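Local coordinates for YycN protein (PDB 1ON0) that probably transfers an acyl group, as members of the GNAT acetyltransferase family do, and forms a homodimer, at residues L17-K22 against G95-Y100; V29-W34 against F130-T135; W63-N68 against G74-H79; T135-Y140 against F145-V150. All blocks are in the same frame, centred on the assembly; numbering follows the deposited sequence.

Contact 1: L17-K22 against G95-Y100; sequences LTYTTK and GLYEPY
Y19 and Y97 meet through their rings, and this one pair carries the contact. It is an offset edge-to-face stack: the edge of Y97 is directed at the face of Y19. The planes stand at 75°, and the ring centroids are 5.5 Å apart. The nearest atoms are Y19 CE2 and Y97 CE2, 3.9 Å from each other. Y19 CE2 is met by CD2 of Y97 as well.

The torsions explain how the rings get there. In Y19, CG is anti to the backbone N (chi1 178°), which carries the ring from the helix toward Y97. In Y97, CG is anti to the carbonyl carbon (chi1 -65°), and the ring swings round to meet it. The hydroxyl of Y19 is held elsewhere, by a hydrogen bond to E98 of the second subunit, so the stack lies next to the interface with that subunit. Within the helix, L17 O takes both T21 N and T21 OG1, which reach it from opposite faces of the carbonyl plane.

L96 turns its side chain away from the helix, and that side chain lies about 4 Å from a bound sulfate. The chain then runs toward the loop that in GNAT relatives holds the pyrophosphate of coenzyme A, so the sulfate may mark that site.

Helix 10-31 thus lies against the end of strand 88-96. W75 of strand 72-79 adds a third ring beside both tyrosines, helix 36-50 packs on T20 and T21, and helix 105-119 covers L96.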
# COMPACT_ATOMS: atom_id res chain seq x y z
N LEU B 17 -26.37 -3.15 -6.45
CA LEU B 17 -27.20 -2.39 -7.38
C LEU B 17 -27.53 -0.99 -6.85
O LEU B 17 -27.32 0.01 -7.53
CB LEU B 17 -28.49 -3.15 -7.68
CG LEU B 17 -29.40 -2.67 -8.81
CD1 LEU B 17 -30.30 -3.81 -9.24
CD2 LEU B 17 -30.24 -1.47 -8.37
N THR B 18 -28.04 -0.93 -5.63
CA THR B 18 -28.40 0.33 -4.99
C THR B 18 -27.16 1.21 -4.89
O THR B 18 -27.22 2.42 -5.07
CB THR B 18 -28.95 0.10 -3.58
OG1 THR B 18 -30.15 -0.68 -3.67
CG2 THR B 18 -29.25 1.42 -2.89
N TYR B 19 -26.03 0.59 -4.58
CA TYR B 19 -24.78 1.33 -4.45
C TYR B 19 -24.36 1.88 -5.81
O TYR B 19 -24.34 3.10 -6.01
CB TYR B 19 -23.70 0.40 -3.89
CG TYR B 19 -22.32 0.98 -3.73
CD1 TYR B 19 -21.51 1.25 -4.83
CD2 TYR B 19 -21.79 1.20 -2.45
CE1 TYR B 19 -20.20 1.72 -4.68
CE2 TYR B 19 -20.48 1.67 -2.28
CZ TYR B 19 -19.70 1.93 -3.39
OH TYR B 19 -18.41 2.37 -3.21
N THR B 20 -24.06 1.00 -6.75
CA THR B 20 -23.62 1.42 -8.08
C THR B 20 -24.56 2.40 -8.76
O THR B 20 -24.13 3.43 -9.29
CB THR B 20 -23.38 0.20 -9.02
OG1 THR B 20 -22.96 0.68 -10.31
CG2 THR B 20 -24.64 -0.63 -9.18
N THR B 21 -25.85 2.10 -8.74
CA THR B 21 -26.84 2.97 -9.37
C THR B 21 -26.77 4.40 -8.84
O THR B 21 -26.73 5.36 -9.61
CB THR B 21 -28.28 2.45 -9.15
OG1 THR B 21 -28.43 1.18 -9.80
CG2 THR B 21 -29.30 3.41 -9.74
N LYS B 22 -26.75 4.54 -7.52
CA LYS B 22 -26.70 5.86 -6.90
C LYS B 22 -25.38 6.54 -7.25
O LYS B 22 -25.30 7.75 -7.46
CB LYS B 22 -26.83 5.72 -5.39
CG LYS B 22 -26.64 7.01 -4.62
CD LYS B 22 -26.59 6.75 -3.12
CE LYS B 22 -25.49 5.76 -2.76
NZ LYS B 22 -25.46 5.56 -1.29
N GLY B 95 -14.25 -1.26 -8.77
CA GLY B 95 -13.84 -0.30 -7.77
C GLY B 95 -13.78 -0.98 -6.44
O GLY B 95 -14.22 -2.12 -6.29
N LEU B 96 -13.25 -0.27 -5.46
CA LEU B 96 -13.11 -0.80 -4.12
C LEU B 96 -13.91 0.06 -3.18
O LEU B 96 -14.21 1.21 -3.49
CB LEU B 96 -11.64 -0.79 -3.71
CG LEU B 96 -10.72 -2.00 -3.93
CD1 LEU B 96 -11.08 -2.77 -5.17
CD2 LEU B 96 -9.30 -1.48 -3.97
N TYR B 97 -14.29 -0.51 -2.04
CA TYR B 97 -15.02 0.28 -1.07
C TYR B 97 -14.04 1.24 -0.39
O TYR B 97 -12.84 0.97 -0.30
CB TYR B 97 -15.68 -0.61 -0.03
CG TYR B 97 -16.73 -1.49 -0.63
CD1 TYR B 97 -16.43 -2.79 -1.04
CD2 TYR B 97 -18.03 -1.02 -0.82
CE1 TYR B 97 -17.38 -3.59 -1.62
CE2 TYR B 97 -19.00 -1.82 -1.41
CZ TYR B 97 -18.66 -3.11 -1.81
OH TYR B 97 -19.62 -3.92 -2.39
N GLU B 98 -14.59 2.36 0.07
CA GLU B 98 -13.84 3.41 0.74
C GLU B 98 -12.82 2.89 1.77
O GLU B 98 -11.62 3.19 1.68
CB GLU B 98 -14.83 4.41 1.38
CG GLU B 98 -14.40 5.88 1.34
CD GLU B 98 -15.57 6.87 1.51
OE1 GLU B 98 -16.43 6.96 0.60
OE2 GLU B 98 -15.62 7.57 2.54
N PRO B 99 -13.27 2.08 2.74
CA PRO B 99 -12.35 1.56 3.76
C PRO B 99 -11.19 0.66 3.27
O PRO B 99 -10.32 0.32 4.05
CB PRO B 99 -13.29 0.81 4.71
CG PRO B 99 -14.38 0.34 3.80
CD PRO B 99 -14.63 1.56 2.95
N TYR B 100 -11.18 0.31 1.98
CA TYR B 100 -10.12 -0.54 1.45
C TYR B 100 -9.28 0.11 0.35
O TYR B 100 -8.48 -0.55 -0.32
CB TYR B 100 -10.72 -1.86 0.95
CG TYR B 100 -11.30 -2.72 2.05
CD1 TYR B 100 -10.48 -3.31 3.01
CD2 TYR B 100 -12.67 -2.95 2.13
CE1 TYR B 100 -11.01 -4.10 4.01
CE2 TYR B 100 -13.22 -3.74 3.14
CZ TYR B 100 -12.38 -4.32 4.08
OH TYR B 100 -12.89 -5.13 5.07

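Contact 2: V29-W34 against F130-T135; sequences VKAGTW and FAHNQT
K30 and A31 meet H132 and F130 where the last turn of helix 10-31 touches the loop before helix 134-142. Two standard motifs shape the ends. G32 closes the first helix in a Schellman motif, with phi at 91°; a side chain here would collide with the carbonyl oxygen of A31. F130 to N133 form a type I beta turn, which presents F130 and H132 to the helix.

One interaction is CH-pi. K30 CB lies over one face of the H132 imidazole, 4.0 Å from the ring centroid. F130 CB lies on the opposite face, so the imidazole is sandwiched. The K30 chain bends at chi3 (67°), and this keeps its end beside the ring.

A second is apolar. A31 CB sits 3.9 Å from F130 CD2, approaching the phenyl ring obliquely. A31 also touches the imidazole through its backbone N.

The polar part lies just outside the two segments. H132 NE2 is hydrogen-bonded to E27, one turn back on the same helix as K30, which fixes the rotation of the ring. This carboxylate might favour a protonated imidazole, although the nearby lysine would oppose it. With an alanine in place of H132, E27 would probably lose its imidazole mate, and a gap would open between K30 CB and F130 CB.

The contact is at the surface and ties the helix end to the loop after strand 124-127. V29 and K30 also pack on Q134 of the second subunit. At the outer end of the lysine, NZ comes to 3.7 Å from H132 CD2 without bonding to the ring.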
# COMPACT_ATOMS: atom_id res chain seq x y z
N VAL B 29 -23.80 13.24 -13.31
CA VAL B 29 -24.02 14.66 -13.00
C VAL B 29 -22.69 15.39 -12.98
O VAL B 29 -22.58 16.49 -13.51
CB VAL B 29 -24.69 14.86 -11.64
CG1 VAL B 29 -24.71 16.34 -11.30
CG2 VAL B 29 -26.10 14.31 -11.68
N LYS B 30 -21.69 14.76 -12.37
CA LYS B 30 -20.36 15.36 -12.29
C LYS B 30 -19.83 15.62 -13.69
O LYS B 30 -19.28 16.68 -13.97
CB LYS B 30 -19.39 14.45 -11.51
CG LYS B 30 -19.69 14.33 -10.03
CD LYS B 30 -18.62 13.52 -9.28
CE LYS B 30 -17.28 14.22 -9.25
NZ LYS B 30 -16.24 13.32 -8.66
N ALA B 31 -19.98 14.64 -14.56
CA ALA B 31 -19.50 14.78 -15.94
C ALA B 31 -20.30 15.86 -16.68
O ALA B 31 -19.87 16.38 -17.72
CB ALA B 31 -19.63 13.44 -16.67
N GLY B 32 -21.47 16.19 -16.13
CA GLY B 32 -22.33 17.20 -16.71
C GLY B 32 -23.30 16.57 -17.68
O GLY B 32 -24.11 17.25 -18.29
N THR B 33 -23.21 15.25 -17.82
CA THR B 33 -24.07 14.51 -18.74
C THR B 33 -25.55 14.55 -18.36
O THR B 33 -26.40 14.87 -19.20
CB THR B 33 -23.61 13.03 -18.86
OG1 THR B 33 -22.22 13.00 -19.19
CG2 THR B 33 -24.40 12.30 -19.94
N TRP B 34 -25.86 14.22 -17.11
CA TRP B 34 -27.25 14.24 -16.67
C TRP B 34 -27.49 15.28 -15.61
O TRP B 34 -26.63 15.52 -14.77
CB TRP B 34 -27.68 12.89 -16.09
CG TRP B 34 -27.61 11.73 -17.04
CD1 TRP B 34 -27.63 11.78 -18.41
CD2 TRP B 34 -27.57 10.35 -16.68
NE1 TRP B 34 -27.62 10.50 -18.92
CE2 TRP B 34 -27.60 9.61 -17.88
CE3 TRP B 34 -27.54 9.67 -15.46
CZ2 TRP B 34 -27.58 8.21 -17.90
CZ3 TRP B 34 -27.53 8.28 -15.47
CH2 TRP B 34 -27.55 7.56 -16.69
N PHE B 130 -14.98 7.95 -16.56
CA PHE B 130 -15.33 9.36 -16.66
C PHE B 130 -14.07 10.19 -16.65
O PHE B 130 -13.17 9.97 -15.84
CB PHE B 130 -16.22 9.80 -15.49
CG PHE B 130 -17.57 9.17 -15.47
CD1 PHE B 130 -17.81 8.03 -14.71
CD2 PHE B 130 -18.60 9.69 -16.26
CE1 PHE B 130 -19.06 7.42 -14.73
CE2 PHE B 130 -19.86 9.09 -16.29
CZ PHE B 130 -20.08 7.94 -15.52
N ALA B 131 -14.01 11.15 -17.56
CA ALA B 131 -12.85 12.03 -17.67
C ALA B 131 -12.42 12.56 -16.31
O ALA B 131 -11.22 12.62 -16.03
CB ALA B 131 -13.18 13.19 -18.60
N HIS B 132 -13.38 12.93 -15.46
CA HIS B 132 -13.02 13.49 -14.16
C HIS B 132 -12.38 12.48 -13.20
O HIS B 132 -11.71 12.89 -12.25
CB HIS B 132 -14.23 14.14 -13.49
CG HIS B 132 -15.34 13.19 -13.18
ND1 HIS B 132 -16.45 13.05 -13.98
CD2 HIS B 132 -15.50 12.30 -12.17
CE1 HIS B 132 -17.25 12.11 -13.49
NE2 HIS B 132 -16.69 11.64 -12.39
N ASN B 133 -12.59 11.19 -13.43
CA ASN B 133 -12.01 10.14 -12.59
C ASN B 133 -10.53 9.97 -12.92
O ASN B 133 -10.10 8.93 -13.40
CB ASN B 133 -12.73 8.80 -12.84
CG ASN B 133 -13.51 8.32 -11.64
OD1 ASN B 133 -14.55 8.87 -11.29
ND2 ASN B 133 -13.01 7.27 -10.99
N GLN B 134 -9.76 11.03 -12.66
CA GLN B 134 -8.33 11.06 -12.91
C GLN B 134 -7.54 9.92 -12.29
O GLN B 134 -6.69 9.31 -12.94
CB GLN B 134 -7.77 12.40 -12.41
CG GLN B 134 -7.06 13.24 -13.45
CD GLN B 134 -7.77 13.27 -14.79
OE1 GLN B 134 -7.54 12.40 -15.65
NE2 GLN B 134 -8.65 14.25 -14.98
N THR B 135 -7.80 9.61 -11.02
CA THR B 135 -7.06 8.55 -10.35
C THR B 135 -7.30 7.21 -11.03
O THR B 135 -6.38 6.41 -11.16
CB THR B 135 -7.47 8.42 -8.88
OG1 THR B 135 -7.25 9.68 -8.23
CG2 THR B 135 -6.65 7.35 -8.20

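Contact 3: W63-N68 against G74-H79; sequences WSLKLN and GWLWIH
W63, L65, L76 and I78 form the tight side of this hairpin contact between strands 60-66 and 72-79. The indole of W63 lies alongside L76, with CE3 only 3.4 Å from L76 CD1. I78 CD1 comes to the indole edge, near its plane, 3.6 Å from CH2. Next to this, L65 CD2 packs on L76 CB at 3.8 Å. G74 leaves room for L65; a CB there would be tight against L65 CD1.

The backbones are joined by two hydrogen-bonded pairs. W63 N gives L76 O a short, nearly straight bond of 2.7 Å (173°), and L76 N returns one to W63 O. L65 N reaches G74 O from well above its carbonyl plane, and the return bond from G74 N to L65 O is longer, 3.3 Å.

The other face is looser. S64 and W75 form the non-hydrogen-bonded pair, and their side chains bury little against each other; the W75 indole turns instead to Y16, Y19 and Y97. Past L65 the first segment diverges: K66 points away, and L67 packs on R53 of the third subunit.

If an alanine replaced W63, the ends of L76 and I78 would probably lose their cover, and a gap would open toward M120.

Strand 4-7 flanks W63 and strand 88-96 flanks W75, an antiparallel arrangement typical of the central sheet of the GNAT fold.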
# COMPACT_ATOMS: atom_id res chain seq x y z
N TRP B 63 -18.70 -10.06 -9.68
CA TRP B 63 -17.89 -10.68 -8.63
C TRP B 63 -17.65 -9.74 -7.46
O TRP B 63 -17.59 -8.52 -7.63
CB TRP B 63 -16.51 -11.06 -9.18
CG TRP B 63 -16.47 -12.16 -10.21
CD1 TRP B 63 -16.74 -13.47 -10.01
CD2 TRP B 63 -16.10 -12.03 -11.59
NE1 TRP B 63 -16.56 -14.18 -11.17
CE2 TRP B 63 -16.16 -13.32 -12.16
CE3 TRP B 63 -15.71 -10.95 -12.40
CZ2 TRP B 63 -15.86 -13.56 -13.50
CZ3 TRP B 63 -15.41 -11.19 -13.74
CH2 TRP B 63 -15.49 -12.49 -14.27
N SER B 64 -17.51 -10.30 -6.27
CA SER B 64 -17.20 -9.51 -5.09
C SER B 64 -15.72 -9.76 -4.92
O SER B 64 -15.29 -10.92 -4.90
CB SER B 64 -17.92 -10.04 -3.87
OG SER B 64 -17.48 -11.35 -3.60
N LEU B 65 -14.91 -8.70 -4.82
CA LEU B 65 -13.47 -8.88 -4.64
C LEU B 65 -13.18 -9.01 -3.15
O LEU B 65 -13.52 -8.13 -2.37
CB LEU B 65 -12.71 -7.67 -5.19
CG LEU B 65 -13.13 -7.29 -6.61
CD1 LEU B 65 -12.57 -5.92 -6.99
CD2 LEU B 65 -12.67 -8.38 -7.57
N LYS B 66 -12.55 -10.12 -2.77
CA LYS B 66 -12.21 -10.38 -1.37
C LYS B 66 -10.70 -10.47 -1.16
O LYS B 66 -9.98 -10.98 -2.01
CB LYS B 66 -12.86 -11.69 -0.90
CG LYS B 66 -14.38 -11.65 -0.76
CD LYS B 66 -14.85 -12.84 0.06
CE LYS B 66 -16.35 -12.86 0.25
NZ LYS B 66 -16.72 -13.97 1.18
N LEU B 67 -10.23 -9.97 -0.02
CA LEU B 67 -8.80 -10.01 0.31
C LEU B 67 -8.63 -11.30 1.09
O LEU B 67 -7.56 -11.93 1.11
CB LEU B 67 -8.44 -8.79 1.18
CG LEU B 67 -7.01 -8.32 1.47
CD1 LEU B 67 -6.65 -8.67 2.90
CD2 LEU B 67 -6.01 -8.89 0.48
N ASN B 68 -9.72 -11.71 1.71
CA ASN B 68 -9.75 -12.91 2.50
C ASN B 68 -11.22 -13.18 2.74
O ASN B 68 -12.07 -12.46 2.21
CB ASN B 68 -8.99 -12.72 3.82
CG ASN B 68 -9.38 -11.44 4.53
OD1 ASN B 68 -10.51 -11.30 4.98
ND2 ASN B 68 -8.45 -10.49 4.60
N GLY B 74 -13.91 -4.87 -2.71
CA GLY B 74 -14.67 -4.24 -3.77
C GLY B 74 -15.60 -5.11 -4.61
O GLY B 74 -16.10 -6.14 -4.17
N TRP B 75 -15.81 -4.68 -5.85
CA TRP B 75 -16.71 -5.34 -6.79
C TRP B 75 -16.09 -5.32 -8.19
O TRP B 75 -15.23 -4.50 -8.50
CB TRP B 75 -18.03 -4.56 -6.82
CG TRP B 75 -17.82 -3.12 -7.22
CD1 TRP B 75 -17.81 -2.61 -8.50
CD2 TRP B 75 -17.53 -2.01 -6.35
NE1 TRP B 75 -17.53 -1.27 -8.47
CE2 TRP B 75 -17.35 -0.88 -7.17
CE3 TRP B 75 -17.39 -1.87 -4.96
CZ2 TRP B 75 -17.04 0.40 -6.64
CZ3 TRP B 75 -17.09 -0.61 -4.43
CH2 TRP B 75 -16.92 0.51 -5.28
N LEU B 76 -16.56 -6.21 -9.05
CA LEU B 76 -16.05 -6.28 -10.41
C LEU B 76 -17.18 -6.85 -11.25
O LEU B 76 -17.71 -7.91 -10.95
CB LEU B 76 -14.85 -7.22 -10.47
CG LEU B 76 -13.84 -7.08 -11.61
CD1 LEU B 76 -13.39 -8.47 -12.00
CD2 LEU B 76 -14.43 -6.34 -12.81
N TRP B 77 -17.57 -6.14 -12.30
CA TRP B 77 -18.63 -6.60 -13.16
C TRP B 77 -18.20 -6.51 -14.60
O TRP B 77 -17.94 -5.43 -15.10
CB TRP B 77 -19.90 -5.77 -12.90
CG TRP B 77 -20.97 -5.88 -13.95
CD1 TRP B 77 -21.09 -6.85 -14.91
CD2 TRP B 77 -22.08 -5.00 -14.14
NE1 TRP B 77 -22.20 -6.62 -15.67
CE2 TRP B 77 -22.83 -5.49 -15.23
CE3 TRP B 77 -22.52 -3.83 -13.48
CZ2 TRP B 77 -24.00 -4.86 -15.69
CZ3 TRP B 77 -23.68 -3.21 -13.94
CH2 TRP B 77 -24.40 -3.73 -15.03
N ILE B 78 -18.11 -7.66 -15.28
CA ILE B 78 -17.73 -7.65 -16.68
C ILE B 78 -18.76 -8.35 -17.54
O ILE B 78 -19.54 -9.18 -17.05
CB ILE B 78 -16.36 -8.32 -16.95
CG1 ILE B 78 -16.49 -9.84 -16.88
CG2 ILE B 78 -15.33 -7.83 -15.94
CD1 ILE B 78 -15.21 -10.57 -17.26
N HIS B 79 -18.77 -8.00 -18.81
CA HIS B 79 -19.69 -8.58 -19.78
C HIS B 79 -18.86 -9.23 -20.87
O HIS B 79 -17.89 -8.63 -21.34
CB HIS B 79 -20.54 -7.50 -20.40
CG HIS B 79 -21.38 -7.97 -21.56
ND1 HIS B 79 -22.37 -8.91 -21.42
CD2 HIS B 79 -21.38 -7.59 -22.86
CE1 HIS B 79 -22.96 -9.09 -22.59
NE2 HIS B 79 -22.38 -8.30 -23.47

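Contact 4: T135-Y140 against F145-V150; sequences TARKLY and FQETDV
Y140 and F145 have the most surface buried here, and they meet where the chain leaves helix 134-142 and turns back. Their rings form an edge-to-face pair, the edge of Y140 toward the face of F145. The centroids are 5.7 Å apart and the planes stand at 76°. At the root of the pair, Y140 CB lies 3.7 Å from F145 CB.

The backbone fixes the same two residues. F145 N gives a hydrogen bond of 2.8 Å to Y140 O. This oxygen also lies at the edge of the F145 ring, in its plane, and takes a second bond from the hydroxyl of T143, so two donors grip it near the helix end. A tyrosine a few residues before a Gly-Phe pair, as here, recurs in many GNAT proteins.

E147 comes next, through a salt bridge with R137. R137 NH2 points almost straight at E147 OE1, 3.1 Å away. The bond lies in the guanidinium plane but meets the carboxylate from above its own plane. A water donates to the same OE1 at 3.0 Å and is bonded weakly by R137 NE, so it bridges the pair. The chain of R137 bends at chi3 (70°), while E147 is extended to meet it.

On the protein side, Y140 packs on L110 of helix 105-119 and F94 of strand 88-96. F145 packs on I91 of that strand and on L125 and L127 of strand 124-127.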
# COMPACT_ATOMS: atom_id res chain seq x y z
N THR B 135 -7.80 9.61 -11.02
CA THR B 135 -7.06 8.55 -10.35
C THR B 135 -7.30 7.21 -11.03
O THR B 135 -6.38 6.41 -11.16
CB THR B 135 -7.47 8.42 -8.88
OG1 THR B 135 -7.25 9.68 -8.23
CG2 THR B 135 -6.65 7.35 -8.20
N ALA B 136 -8.53 6.97 -11.46
CA ALA B 136 -8.87 5.72 -12.12
C ALA B 136 -8.16 5.63 -13.47
O ALA B 136 -7.56 4.61 -13.80
CB ALA B 136 -10.38 5.60 -12.31
N ARG B 137 -8.22 6.71 -14.25
CA ARG B 137 -7.56 6.71 -15.55
C ARG B 137 -6.09 6.38 -15.41
O ARG B 137 -5.58 5.57 -16.16
CB ARG B 137 -7.74 8.06 -16.24
CG ARG B 137 -9.17 8.35 -16.61
CD ARG B 137 -9.35 9.79 -17.05
NE ARG B 137 -8.72 10.04 -18.34
CZ ARG B 137 -8.63 11.25 -18.89
NH1 ARG B 137 -9.13 12.31 -18.26
NH2 ARG B 137 -8.04 11.39 -20.07
N LYS B 138 -5.41 6.98 -14.45
CA LYS B 138 -4.00 6.70 -14.28
C LYS B 138 -3.76 5.25 -13.91
O LYS B 138 -2.83 4.62 -14.40
CB LYS B 138 -3.35 7.62 -13.25
CG LYS B 138 -2.70 8.83 -13.88
CD LYS B 138 -1.63 9.42 -12.97
CE LYS B 138 -0.78 10.46 -13.71
NZ LYS B 138 -1.55 11.67 -14.15
N LEU B 139 -4.61 4.72 -13.05
CA LEU B 139 -4.49 3.34 -12.63
C LEU B 139 -4.65 2.44 -13.85
O LEU B 139 -3.83 1.54 -14.09
CB LEU B 139 -5.54 3.03 -11.56
CG LEU B 139 -5.69 1.63 -10.95
CD1 LEU B 139 -6.34 0.72 -11.96
CD2 LEU B 139 -4.34 1.07 -10.51
N TYR B 140 -5.68 2.68 -14.67
CA TYR B 140 -5.86 1.85 -15.85
C TYR B 140 -4.68 2.01 -16.81
O TYR B 140 -4.24 1.04 -17.41
CB TYR B 140 -7.18 2.18 -16.56
CG TYR B 140 -8.42 1.94 -15.71
CD1 TYR B 140 -8.68 0.69 -15.15
CD2 TYR B 140 -9.34 2.96 -15.49
CE1 TYR B 140 -9.83 0.47 -14.38
CE2 TYR B 140 -10.49 2.75 -14.72
CZ TYR B 140 -10.73 1.51 -14.18
OH TYR B 140 -11.86 1.31 -13.46
N PHE B 145 -3.85 -0.33 -19.84
CA PHE B 145 -5.01 0.12 -20.60
C PHE B 145 -4.66 1.36 -21.40
O PHE B 145 -3.93 2.22 -20.94
CB PHE B 145 -6.17 0.46 -19.67
CG PHE B 145 -7.01 -0.71 -19.31
CD1 PHE B 145 -8.04 -1.12 -20.15
CD2 PHE B 145 -6.78 -1.42 -18.14
CE1 PHE B 145 -8.83 -2.23 -19.83
CE2 PHE B 145 -7.56 -2.53 -17.81
CZ PHE B 145 -8.60 -2.92 -18.66
N GLN B 146 -5.19 1.42 -22.61
CA GLN B 146 -4.94 2.55 -23.48
C GLN B 146 -6.23 3.21 -23.94
O GLN B 146 -7.24 2.54 -24.17
CB GLN B 146 -4.10 2.12 -24.68
CG GLN B 146 -2.60 2.25 -24.44
CD GLN B 146 -1.76 1.83 -25.64
OE1 GLN B 146 -1.78 0.67 -26.05
NE2 GLN B 146 -1.00 2.78 -26.20
N GLU B 147 -6.18 4.53 -24.08
CA GLU B 147 -7.32 5.31 -24.53
C GLU B 147 -7.55 5.09 -26.02
O GLU B 147 -6.61 5.16 -26.83
CB GLU B 147 -7.05 6.79 -24.29
CG GLU B 147 -6.81 7.17 -22.84
CD GLU B 147 -6.49 8.65 -22.72
OE1 GLU B 147 -6.51 9.19 -21.59
OE2 GLU B 147 -6.21 9.27 -23.78
N THR B 148 -8.80 4.84 -26.39
CA THR B 148 -9.18 4.61 -27.77
C THR B 148 -10.25 5.61 -28.24
O THR B 148 -10.23 6.08 -29.39
CB THR B 148 -9.73 3.18 -27.94
OG1 THR B 148 -10.87 2.99 -27.09
CG2 THR B 148 -8.66 2.15 -27.59
N ASP B 149 -11.19 5.93 -27.35
CA ASP B 149 -12.26 6.86 -27.66
C ASP B 149 -12.39 7.93 -26.58
O ASP B 149 -12.25 7.64 -25.39
CB ASP B 149 -13.57 6.09 -27.80
CG ASP B 149 -13.52 5.08 -28.91
OD1 ASP B 149 -13.62 5.50 -30.08
OD2 ASP B 149 -13.35 3.87 -28.62
N VAL B 150 -12.64 9.16 -27.00
CA VAL B 150 -12.76 10.27 -26.06
C VAL B 150 -13.98 11.13 -26.38
O VAL B 150 -14.08 11.68 -27.47
CB VAL B 150 -11.52 11.20 -26.13
CG1 VAL B 150 -11.73 12.40 -25.22
CG2 VAL B 150 -10.26 10.43 -25.72
O HOH W 1 -7.21 7.19 -19.48

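Contacts 1 and 3 touch directly through neighbouring strands 88-96 and 72-79: G95 O lies 3.0 Å from W75 N, a probable hydrogen bond, and Y19 OH packs 3.2 Å from W75 CH2. Contacts 2 and 4 share T135 and helix 134-142, and A131 O is 3.1 Å from R137 NH1, again a probable hydrogen bond. Contacts 1 and 2 use different turns of helix 10-31, their centres about 16 Å apart, and both touch the second subunit. Contacts 2 and 3 lie on opposite sides of the chain's centre, about 23 Å between centres. The sulfate beside L96 suggests that contact 1 borders the cofactor site.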